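Local atomic coordinates of lysozyme C (Equus asinus, PDB entry 5XUW), a protein that hydrolyses the beta-1,4 linkages between N-acetylmuramic acid and N-acetylglucosamine in bacterial peptidoglycan, acting as a calcium-binding bacteriolytic enzyme. Residues E33-F38 against S106-W111; G55-N60 against D90-A95. One frame throughout, in Å; residues are numbered along the deposited sequence.

Contact 1 of 2, residues E33-F38 against S106-W111; sequences EYESNF and SAWKAW
Two successive turns, chi1 -74° and chi2 -68°, bend the side chain of Glu-35 and carry its carboxylate to Trp-108 and Ala-110. The first sets CG beside the backbone N, and the second bends the chain so that OE2 arrives at the start of helix 109-114. There Glu-35 OE2 accepts a hydrogen bond from Ala-110 N at 2.9 Å, moderately bent at 144° and approaching well above the carboxylate plane. Lys-109 N is also near OE2 but badly angled, so Ala-110 supplies the bond. Trp-108, in the N-cap position, lies beside this junction. Trp-108 CB comes within 3.2 Å of Glu-35 OE2, which sits at the edge of the indole, in its plane, while carboxylate and ring planes are steeply inclined to each other. The two side chains cross at roughly a right angle, and the indole nitrogen is tied down by the carbonyl of Phe-57. Ala-110 CB fills the remaining corner, 3.5 Å from Glu-35 CD and 3.3 Å from Tyr-34 O. Tyr-34 adds an apolar touch, CB to Ala-110 CB at 3.9 Å, before its ring leads away to stack on His-114. The end of helix 25-36 is thus pressed against the first turn of helix 109-114. Glu-35, the probable catalytic glutamate of the C-type lysozyme cleft, therefore accepts a single hydrogen bond from this segment, its other contacts being mostly with carbon, an arrangement that probably restrains OE2 while surrounding it on this side with largely apolar groups.

Contact 2 of 2, residues G55-N60 against D90-A95; sequences GLFQLN and DDISCA. With CA (calcium ion), chain C.
Phe-57 drives its ring edge-on at the backbone of Asp-91 and Ile-92 where the beta region of the C-type lysozyme fold meets helix 89-100. The ring is launched from a type I turn, Gly-55 to Gln-58, that leads into strand 59-60 through a G1 beta bulge formed by Gln-58 and Leu-59 opposite strand 53-54. Its CD2 and CE2 corner is the bump, and the hollow is the helix flank between Asp-91 and Ala-95. Phe-57 CD2 comes 3.6 Å from Asp-91 O. Ala-95 CB lies obliquely to the ring, 3.8 Å from Phe-57 CD2. On the other side of the corner, Phe-57 CE2 touches Ile-92 CG1 at 3.9 Å. Leu-12 of helix 5-14 touches both Phe-57 and Ile-92. As a second bump, Leu-59 CD1 lies 3.7 Å from Cys-94 SG. With chi1 -176° the sulfur swings away from the backbone N, to be met by this methyl and joined to Cys-76 in a disulfide. The turn itself is braced by Gln-58, whose side-chain amide returns a nearly straight bond, NE2 to Gly-55 O, in the carbonyl plane. Where the helix and the turn draw apart beyond the ring, water fills in. Asp-91 spans this polar side. Its OD1 and Asp-90 OD1 bind the calcium ion together with two waters, the backbone carbonyls of Lys-82 and Asn-87, and Asp-85 OD1, while OD2 faces the turn. The calcium site is thus linked through one carboxylate to the loop carrying Phe-57. Leu-56 N is reached through one water; another bridges Phe-57 N, at 3.0 Å, and Asp-91 OD2, at 2.8 Å.

Overall arrangement
The two contacts adjoin, their centres about 11 Å apart, and contact 2 is nested along the chain within the loop closed by contact 1. Contact 2 is fully buried, packing a turn and strand against helix 89-100; contact 1 is partly buried and sets helix 25-36 against helix 109-114. They share no helix or strand, though helices 89-100 and 109-114 follow each other in the chain. In contact 1 a carboxylate grips a backbone N-H directly, at the probable active site, whereas contact 2 is chiefly apolar, with its carboxylates turned to calcium and water. The segments also meet: Ser-36 OG probably bonds to Leu-56 O, and Gln-58 CG packs on Glu-35 O.

Contact 1 of 2, residues E33-F38 against S106-W111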
loop_
_atom_site.group_PDB
_atom_site.type_symbol
_atom_site.label_atom_id
_atom_site.label_comp_id
_atom_site.label_asym_id
_atom_site.label_seq_id
_atom_site.Cartn_x
_atom_site.Cartn_y
_atom_site.Cartn_z
ATOM N N GLU A 33 3.743 2.683 6.122
ATOM C CA GLU A 33 3.783 3.406 7.395
ATOM C C GLU A 33 3.014 4.715 7.291
ATOM O O GLU A 33 2.212 5.040 8.163
ATOM C CB GLU A 33 5.212 3.710 7.872
ATOM C CG GLU A 33 5.213 4.267 9.293
ATOM C CD GLU A 33 6.580 4.447 9.929
ATOM O OE1 GLU A 33 7.613 4.058 9.356
ATOM O OE2 GLU A 33 6.603 5.010 11.045
ATOM N N TYR A 34 3.265 5.471 6.233
ATOM C CA TYR A 34 2.669 6.799 6.131
ATOM C C TYR A 34 1.249 6.805 5.557
ATOM O O TYR A 34 0.492 7.725 5.840
ATOM C CB TYR A 34 3.644 7.758 5.431
ATOM C CG TYR A 34 4.851 7.981 6.319
ATOM C CD1 TYR A 34 4.810 8.919 7.360
ATOM C CD2 TYR A 34 5.997 7.204 6.192
ATOM C CE1 TYR A 34 5.885 9.099 8.212
ATOM C CE2 TYR A 34 7.067 7.366 7.053
ATOM C CZ TYR A 34 7.009 8.331 8.056
ATOM O OH TYR A 34 8.065 8.489 8.918
ATOM N N GLU A 35 0.869 5.768 4.805
ATOM C CA GLU A 35 -0.503 5.652 4.303
ATOM C C GLU A 35 -1.480 5.186 5.382
ATOM O O GLU A 35 -2.567 5.743 5.502
ATOM C CB GLU A 35 -0.567 4.712 3.094
ATOM C CG GLU A 35 0.005 5.311 1.806
ATOM C CD GLU A 35 -0.810 6.462 1.242
ATOM O OE1 GLU A 35 -1.991 6.617 1.616
ATOM O OE2 GLU A 35 -0.260 7.222 0.419
ATOM N N SER A 36 -1.087 4.182 6.161
ATOM C CA SER A 36 -1.998 3.505 7.086
ATOM C C SER A 36 -1.501 3.331 8.533
ATOM O O SER A 36 -2.210 2.719 9.340
ATOM C CB SER A 36 -2.290 2.115 6.524
ATOM O OG SER A 36 -1.122 1.301 6.568
ATOM N N ASN A 37 -0.290 3.806 8.850
ATOM C CA ASN A 37 0.377 3.495 10.124
ATOM C C ASN A 37 0.442 1.980 10.401
ATOM O O ASN A 37 0.287 1.539 11.543
ATOM C CB ASN A 37 -0.293 4.264 11.287
ATOM C CG ASN A 37 0.598 4.367 12.536
ATOM O OD1 ASN A 37 0.098 4.535 13.656
ATOM N ND2 ASN A 37 1.901 4.239 12.356
ATOM N N PHE A 38 0.667 1.201 9.335
ATOM C CA PHE A 38 0.782 -0.270 9.384
ATOM C C PHE A 38 -0.502 -1.031 9.753
ATOM O O PHE A 38 -0.426 -2.218 10.061
ATOM C CB PHE A 38 1.908 -0.720 10.326
ATOM C CG PHE A 38 3.280 -0.229 9.939
ATOM C CD1 PHE A 38 3.743 -0.358 8.630
ATOM C CD2 PHE A 38 4.115 0.340 10.889
ATOM C CE1 PHE A 38 5.006 0.084 8.278
ATOM C CE2 PHE A 38 5.390 0.781 10.538
ATOM C CZ PHE A 38 5.836 0.637 9.236
ATOM N N SER A 106 4.307 7.211 -6.827
ATOM C CA SER A 106 3.680 8.518 -6.598
ATOM C C SER A 106 2.146 8.491 -6.632
ATOM O O SER A 106 1.520 9.489 -6.324
ATOM C CB SER A 106 4.221 9.570 -7.570
ATOM O OG SER A 106 5.585 9.819 -7.297
ATOM N N ALA A 107 1.549 7.356 -7.013
ATOM C CA ALA A 107 0.127 7.107 -6.763
ATOM C C ALA A 107 -0.263 7.300 -5.293
ATOM O O ALA A 107 -1.396 7.708 -4.993
ATOM C CB ALA A 107 -0.256 5.707 -7.222
ATOM N N TRP A 108 0.668 7.000 -4.386
ATOM C CA TRP A 108 0.414 7.086 -2.952
ATOM C C TRP A 108 0.900 8.441 -2.439
ATOM O O TRP A 108 2.099 8.698 -2.350
ATOM C CB TRP A 108 1.097 5.926 -2.232
ATOM C CG TRP A 108 0.421 4.590 -2.436
ATOM C CD1 TRP A 108 -0.695 4.135 -1.796
ATOM C CD2 TRP A 108 0.836 3.527 -3.320
ATOM N NE1 TRP A 108 -1.005 2.862 -2.223
ATOM C CE2 TRP A 108 -0.086 2.467 -3.163
ATOM C CE3 TRP A 108 1.881 3.381 -4.234
ATOM C CZ2 TRP A 108 0.024 1.267 -3.876
ATOM C CZ3 TRP A 108 1.995 2.206 -4.937
ATOM C CH2 TRP A 108 1.066 1.148 -4.753
ATOM N N LYS A 109 -0.046 9.313 -2.121
ATOM C CA LYS A 109 0.293 10.685 -1.723
ATOM C C LYS A 109 1.114 10.757 -0.431
ATOM O O LYS A 109 1.974 11.627 -0.292
ATOM C CB LYS A 109 -0.969 11.531 -1.600
ATOM C CG LYS A 109 -1.724 11.685 -2.919
ATOM C CD LYS A 109 -2.560 12.956 -2.928
ATOM C CE LYS A 109 -3.605 12.945 -4.031
ATOM N NZ LYS A 109 -4.469 14.160 -3.970
ATOM N N ALA A 110 0.862 9.849 0.511
ATOM C CA ALA A 110 1.636 9.844 1.763
ATOM C C ALA A 110 3.089 9.397 1.517
ATOM O O ALA A 110 4.005 9.904 2.168
ATOM C CB ALA A 110 0.958 8.993 2.825
ATOM N N TRP A 111 3.296 8.481 0.571
ATOM C CA TRP A 111 4.647 8.120 0.143
ATOM C C TRP A 111 5.350 9.333 -0.469
ATOM O O TRP A 111 6.509 9.631 -0.142
ATOM C CB TRP A 111 4.626 6.938 -0.834
ATOM C CG TRP A 111 5.997 6.580 -1.327
ATOM C CD1 TRP A 111 6.924 5.788 -0.707
ATOM C CD2 TRP A 111 6.600 7.041 -2.524
ATOM N NE1 TRP A 111 8.085 5.736 -1.453
ATOM C CE2 TRP A 111 7.906 6.490 -2.581
ATOM C CE3 TRP A 111 6.165 7.863 -3.572
ATOM C CZ2 TRP A 111 8.773 6.739 -3.645
ATOM C CZ3 TRP A 111 7.032 8.110 -4.619
ATOM C CH2 TRP A 111 8.315 7.537 -4.654
#

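Contact 2 of 2, residues G55-N60 against D90-A95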
loop_
_atom_site.group_PDB
_atom_site.type_symbol
_atom_site.label_atom_id
_atom_site.label_comp_id
_atom_site.label_asym_id
_atom_site.label_seq_id
_atom_site.Cartn_x
_atom_site.Cartn_y
_atom_site.Cartn_z
ATOM N N GLY A 55 -7.376 0.051 3.676
ATOM C CA GLY A 55 -6.378 -0.908 4.100
ATOM C C GLY A 55 -4.973 -0.376 4.240
ATOM O O GLY A 55 -4.746 0.839 4.226
ATOM N N LEU A 56 -4.047 -1.320 4.372
ATOM C CA LEU A 56 -2.621 -1.052 4.605
ATOM C C LEU A 56 -1.998 -0.132 3.558
ATOM O O LEU A 56 -1.154 0.707 3.892
ATOM C CB LEU A 56 -1.861 -2.380 4.623
ATOM C CG LEU A 56 -0.379 -2.400 4.998
ATOM C CD1 LEU A 56 -0.188 -1.988 6.446
ATOM C CD2 LEU A 56 0.193 -3.784 4.782
ATOM N N PHE A 57 -2.396 -0.325 2.295
ATOM C CA PHE A 57 -1.907 0.483 1.183
ATOM C C PHE A 57 -2.918 1.513 0.679
ATOM O O PHE A 57 -2.706 2.108 -0.376
ATOM C CB PHE A 57 -1.480 -0.413 0.025
ATOM C CG PHE A 57 -0.511 -1.501 0.405
ATOM C CD1 PHE A 57 0.630 -1.220 1.157
ATOM C CD2 PHE A 57 -0.714 -2.810 -0.036
ATOM C CE1 PHE A 57 1.524 -2.223 1.490
ATOM C CE2 PHE A 57 0.190 -3.813 0.286
ATOM C CZ PHE A 57 1.314 -3.518 1.044
ATOM N N GLN A 58 -4.004 1.731 1.424
ATOM C CA GLN A 58 -4.975 2.773 1.131
ATOM C C GLN A 58 -5.391 2.780 -0.345
ATOM O O GLN A 58 -5.283 3.785 -1.044
ATOM C CB GLN A 58 -4.436 4.126 1.599
ATOM C CG GLN A 58 -4.419 4.262 3.105
ATOM C CD GLN A 58 -5.811 4.391 3.694
ATOM O OE1 GLN A 58 -6.390 5.476 3.702
ATOM N NE2 GLN A 58 -6.364 3.278 4.170
ATOM N N LEU A 59 -5.897 1.629 -0.781
ATOM C CA LEU A 59 -6.291 1.417 -2.167
ATOM C C LEU A 59 -7.695 1.957 -2.388
ATOM O O LEU A 59 -8.609 1.675 -1.605
ATOM C CB LEU A 59 -6.195 -0.060 -2.517
ATOM C CG LEU A 59 -4.806 -0.664 -2.327
ATOM C CD1 LEU A 59 -4.866 -2.181 -2.307
ATOM C CD2 LEU A 59 -3.842 -0.155 -3.393
ATOM N N ASN A 60 -7.853 2.781 -3.425
ATOM C CA ASN A 60 -9.078 3.541 -3.623
ATOM C C ASN A 60 -10.194 2.790 -4.356
ATOM O O ASN A 60 -9.942 1.926 -5.191
ATOM C CB ASN A 60 -8.802 4.913 -4.282
ATOM C CG ASN A 60 -8.460 4.821 -5.749
ATOM O OD1 ASN A 60 -9.260 4.356 -6.561
ATOM N ND2 ASN A 60 -7.271 5.291 -6.109
ATOM N N ASP A 90 -3.681 -10.302 -1.090
ATOM C CA ASP A 90 -4.472 -9.668 -2.149
ATOM C C ASP A 90 -4.224 -8.156 -2.203
ATOM O O ASP A 90 -4.203 -7.562 -3.299
ATOM C CB ASP A 90 -5.967 -10.034 -2.100
ATOM C CG ASP A 90 -6.607 -9.829 -0.742
ATOM O OD1 ASP A 90 -6.010 -9.163 0.131
ATOM O OD2 ASP A 90 -7.731 -10.359 -0.538
ATOM N N ASP A 91 -3.977 -7.544 -1.048
ATOM C CA ASP A 91 -3.524 -6.128 -1.005
ATOM C C ASP A 91 -2.218 -5.951 -1.774
ATOM O O ASP A 91 -2.052 -4.986 -2.549
ATOM C CB ASP A 91 -3.303 -5.623 0.426
ATOM C CG ASP A 91 -4.524 -5.766 1.307
ATOM O OD1 ASP A 91 -4.936 -6.912 1.551
ATOM O OD2 ASP A 91 -5.041 -4.736 1.790
ATOM N N ILE A 92 -1.293 -6.886 -1.567
ATOM C CA ILE A 92 0.016 -6.846 -2.237
ATOM C C ILE A 92 -0.138 -7.026 -3.748
ATOM O O ILE A 92 0.465 -6.295 -4.536
ATOM C CB ILE A 92 0.970 -7.918 -1.671
ATOM C CG1 ILE A 92 1.430 -7.523 -0.260
ATOM C CG2 ILE A 92 2.173 -8.143 -2.584
ATOM C CD1 ILE A 92 2.029 -8.660 0.533
ATOM N N SER A 93 -0.911 -8.020 -4.152
ATOM C CA SER A 93 -1.148 -8.225 -5.580
ATOM C C SER A 93 -1.743 -6.979 -6.232
ATOM O O SER A 93 -1.353 -6.635 -7.344
ATOM C CB SER A 93 -2.030 -9.439 -5.830
ATOM O OG SER A 93 -3.216 -9.338 -5.092
ATOM N N CYS A 94 -2.647 -6.290 -5.531
ATOM C CA CYS A 94 -3.236 -5.059 -6.044
ATOM C C CYS A 94 -2.224 -3.910 -6.100
ATOM O O CYS A 94 -2.164 -3.174 -7.094
ATOM C CB CYS A 94 -4.465 -4.660 -5.225
ATOM S SG CYS A 94 -5.351 -3.209 -5.841
ATOM N N ALA A 95 -1.420 -3.757 -5.049
ATOM C CA ALA A 95 -0.381 -2.712 -5.043
ATOM C C ALA A 95 0.642 -2.913 -6.183
ATOM O O ALA A 95 1.117 -1.938 -6.788
ATOM C CB ALA A 95 0.315 -2.662 -3.694
HETATM CA CA CA C . -6.546 -8.552 2.436
HETATM O O HOH W 1 -5.003 -3.999 4.564
HETATM O O HOH W 2 -4.618 -2.005 1.280
HETATM O O HOH W 3 -7.238 -10.790 2.138
HETATM O O HOH W 4 -6.137 -6.860 4.103
#